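Local coordinates for acyl-[acyl-carrier-protein]--UDP-N-acetylglucosamine O-acyltransferase (Helicobacter pylori, PDB 1J2Z), which transfers a (3R)-hydroxyacyl chain from acyl carrier protein to UDP-N-acetylglucosamine, the first step of lipid IV(A) and hence lipid A biosynthesis, at residues Ala8-Ser11 / Pro12-Ile16; Val32-Asp35 / Glu36-Leu40. All blocks are in the same frame, centred on the assembly; numbering follows the deposited sequence.

Interactions 1 and 2 are two different corners of the left-handed parallel beta-helix, on successive coils near its N-terminal end. Interaction 1 turns the chain from strand 9-10 into strand 15-16; interaction 2 turns it from strand 33-34 into strand 39-40. Their centres lie about 11 Å apart. Strands 15-16 and 33-34 are parallel neighbours in one sheet, with probable hydrogen bonds from Leu34 N to Glu15 O (2.9 Å) and from Glu15 N to Val32 O (3.0 Å). In the interior of the beta-helix, Ile16 CD1 of one coil packs on Leu34 CD1 of the next at 3.5 Å. Both corners lie away from the substrate-binding residues Gln69 to Lys72 and from His121, which probably also binds substrate.

Interaction 1: Ala8-Ser11 / Pro12-Ile16; sequences AIIS and PKAEI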
# COMPACT_ATOMS: atom_id res chain seq x y z
N ALA A 8 2.47 5.67 28.37
CA ALA A 8 1.96 6.61 27.38
C ALA A 8 2.44 8.03 27.69
O ALA A 8 2.54 8.42 28.85
CB ALA A 8 0.43 6.57 27.35
N ILE A 9 2.74 8.80 26.64
CA ILE A 9 3.18 10.18 26.80
C ILE A 9 1.99 11.06 26.44
O ILE A 9 1.55 11.09 25.29
CB ILE A 9 4.36 10.53 25.86
CG1 ILE A 9 5.56 9.63 26.16
CG2 ILE A 9 4.75 12.01 26.04
CD1 ILE A 9 6.10 9.76 27.59
N ILE A 10 1.48 11.77 27.43
CA ILE A 10 0.31 12.61 27.25
C ILE A 10 0.55 14.05 27.71
O ILE A 10 0.81 14.30 28.88
CB ILE A 10 -0.87 12.03 28.06
CG1 ILE A 10 -1.07 10.56 27.69
CG2 ILE A 10 -2.15 12.84 27.80
CD1 ILE A 10 -2.06 9.84 28.59
N SER A 11 0.46 14.98 26.77
CA SER A 11 0.66 16.39 27.10
C SER A 11 -0.32 16.84 28.17
O SER A 11 -1.50 16.49 28.13
CB SER A 11 0.45 17.26 25.86
OG SER A 11 0.34 18.62 26.24
N PRO A 12 0.16 17.62 29.14
CA PRO A 12 -0.77 18.08 30.18
C PRO A 12 -1.84 19.01 29.60
O PRO A 12 -2.87 19.24 30.22
CB PRO A 12 0.16 18.77 31.19
CG PRO A 12 1.33 19.21 30.34
CD PRO A 12 1.54 18.01 29.45
N LYS A 13 -1.60 19.53 28.40
CA LYS A 13 -2.56 20.43 27.76
C LYS A 13 -3.65 19.71 26.98
O LYS A 13 -4.64 20.32 26.58
CB LYS A 13 -1.83 21.41 26.84
CG LYS A 13 -0.78 22.24 27.57
CD LYS A 13 -0.07 23.20 26.64
CE LYS A 13 1.02 23.97 27.37
NZ LYS A 13 1.63 25.00 26.48
N ALA A 14 -3.48 18.41 26.77
CA ALA A 14 -4.48 17.64 26.05
C ALA A 14 -5.67 17.46 26.98
O ALA A 14 -5.50 17.47 28.20
CB ALA A 14 -3.93 16.29 25.64
N GLU A 15 -6.86 17.30 26.41
CA GLU A 15 -8.07 17.11 27.21
C GLU A 15 -8.54 15.67 27.03
O GLU A 15 -8.91 15.26 25.93
CB GLU A 15 -9.14 18.09 26.75
CG GLU A 15 -8.73 19.55 26.90
CD GLU A 15 -8.65 19.99 28.36
OE1 GLU A 15 -7.87 20.92 28.66
OE2 GLU A 15 -9.38 19.41 29.19
N ILE A 16 -8.50 14.90 28.12
CA ILE A 16 -8.90 13.50 28.10
C ILE A 16 -10.14 13.32 28.98
O ILE A 16 -10.05 13.41 30.19
CB ILE A 16 -7.79 12.61 28.68
CG1 ILE A 16 -6.43 12.98 28.07
CG2 ILE A 16 -8.12 11.14 28.41
CD1 ILE A 16 -6.33 12.77 26.57
O HOH W 1 -3.66 16.10 29.74
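A type I beta turn from Ser11 to Ala14 makes a corner of the first coil of the left-handed beta-helix, carrying the chain from strand 9-10 to strand 15-16. The bond that closes it runs from Ala14 N to Ser11 O (3.1 Å, 157° at the hydrogen). A second grip comes from the serine side chain. With OG opposite the backbone N (chi1 166°), the hydroxyl swings round beside the carbonyl carbon and accepts from Lys13 N at 3.0 Å, which makes an ST turn inside the beta turn. Ser11 OG also lies 3.6 Å from Lys13 CB, while the extended remainder of the lysine leads away from the corner. Pro12 occupies the second position of the turn, which its phi of -66° suits.

Over the inner side of the bend, Ile10 CG2 lies 4.4 Å from Ala14 CB and 4.3 Å from Ile16 CG1, a thin apolar bridge between the two short strands. Ile28 of the next coil touches both Ile10 and Ala14, and Ile22 of the third strand of the first coil also packs on Ile10. At the subunit interface of the trimer, Ile9 meets Glu24 of a second subunit. One water fastens the mouth of the turn by donating both its hydrogens, to Ser11 O at 2.7 Å and to Ala14 O at 2.8 Å.

Interaction 2: Val32-Asp35 / Glu36-Leu40; sequences VKLD and EGVKL
Asp35 folds its carboxylate back onto the next peptide: OD2 accepts from Glu36 N at 2.7 Å, the N-H coming in 38° out of the carboxylate plane. A chi1 of -152° brings the carboxylate beside the carbonyl carbon of its own residue, within range of that N-H. The other oxygen, OD1, is engaged in a salt bridge with Lys54, so both carboxylate oxygens are engaged, which restricts the rotation of the group. The Glu36 carboxylate keeps clear of that of Asp35, with OE1 5.9 Å from Asp35 OD2, as its chain runs outward in extended form. The closing bond of the turn, Val38 N to Asp35 O, is weak at 3.4 Å.

That bond spans a type II beta turn from Asp35 to Val38, a corner of the second coil of the left-handed beta-helix. Gly37 takes its third position with a positive phi (74°), a conformation that favours glycine. Val38 turns inward: its CG2 sits 3.2 Å from Asp35 O, and its other methyl, CG1, is 4.4 Å from Leu34 CD2. Deeper in the coil the side chains of Leu34 and Leu40 approach tip to tip, their CD1 methyls 3.9 Å apart. Leu46 touches both leucines, and Val52 of the following coil packs on Leu34 and Val38.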
# COMPACT_ATOMS: atom_id res chain seq x y z
N VAL A 32 -4.67 17.82 21.44
CA VAL A 32 -5.60 16.71 21.31
C VAL A 32 -6.74 16.71 22.32
O VAL A 32 -6.57 17.14 23.47
CB VAL A 32 -4.85 15.34 21.42
CG1 VAL A 32 -5.84 14.19 21.33
CG2 VAL A 32 -3.80 15.23 20.31
N LYS A 33 -7.89 16.22 21.89
CA LYS A 33 -9.06 16.10 22.74
C LYS A 33 -9.66 14.73 22.49
O LYS A 33 -9.88 14.34 21.34
CB LYS A 33 -10.09 17.18 22.40
CG LYS A 33 -9.58 18.60 22.58
CD LYS A 33 -10.59 19.61 22.08
CE LYS A 33 -10.04 21.01 22.22
NZ LYS A 33 -8.68 21.14 21.61
N LEU A 34 -9.91 13.99 23.56
CA LEU A 34 -10.50 12.66 23.44
C LEU A 34 -11.79 12.64 24.23
O LEU A 34 -11.79 12.79 25.46
CB LEU A 34 -9.53 11.60 23.99
CG LEU A 34 -8.12 11.56 23.39
CD1 LEU A 34 -7.31 10.46 24.08
CD2 LEU A 34 -8.19 11.30 21.89
N ASP A 35 -12.91 12.46 23.53
CA ASP A 35 -14.21 12.43 24.18
C ASP A 35 -14.41 11.10 24.90
O ASP A 35 -13.59 10.19 24.81
CB ASP A 35 -15.31 12.65 23.14
CG ASP A 35 -16.57 13.30 23.74
OD1 ASP A 35 -17.46 13.70 22.96
OD2 ASP A 35 -16.67 13.41 24.98
N GLU A 36 -15.52 11.02 25.63
CA GLU A 36 -15.87 9.84 26.41
C GLU A 36 -15.83 8.50 25.69
O GLU A 36 -16.28 8.37 24.55
CB GLU A 36 -17.26 10.04 27.02
CG GLU A 36 -17.80 8.81 27.74
CD GLU A 36 -19.14 9.08 28.42
OE1 GLU A 36 -20.11 9.44 27.71
OE2 GLU A 36 -19.22 8.94 29.65
N GLY A 37 -15.29 7.50 26.38
CA GLY A 37 -15.25 6.15 25.85
C GLY A 37 -14.25 5.86 24.74
O GLY A 37 -14.26 4.75 24.20
N VAL A 38 -13.41 6.82 24.39
CA VAL A 38 -12.42 6.59 23.34
C VAL A 38 -11.43 5.52 23.76
O VAL A 38 -10.98 5.50 24.91
CB VAL A 38 -11.63 7.87 23.00
CG1 VAL A 38 -10.33 7.51 22.25
CG2 VAL A 38 -12.48 8.81 22.15
N LYS A 39 -11.10 4.62 22.84
CA LYS A 39 -10.13 3.57 23.13
C LYS A 39 -8.95 3.59 22.17
O LYS A 39 -9.11 3.37 20.97
CB LYS A 39 -10.79 2.18 23.10
CG LYS A 39 -9.78 1.06 23.36
CD LYS A 39 -10.42 -0.32 23.41
CE LYS A 39 -9.37 -1.39 23.69
NZ LYS A 39 -9.97 -2.73 23.91
N LEU A 40 -7.77 3.86 22.71
CA LEU A 40 -6.56 3.88 21.91
C LEU A 40 -5.76 2.65 22.27
O LEU A 40 -5.48 2.42 23.44
CB LEU A 40 -5.72 5.12 22.23
CG LEU A 40 -6.34 6.50 22.07
CD1 LEU A 40 -5.28 7.55 22.35
CD2 LEU A 40 -6.89 6.67 20.66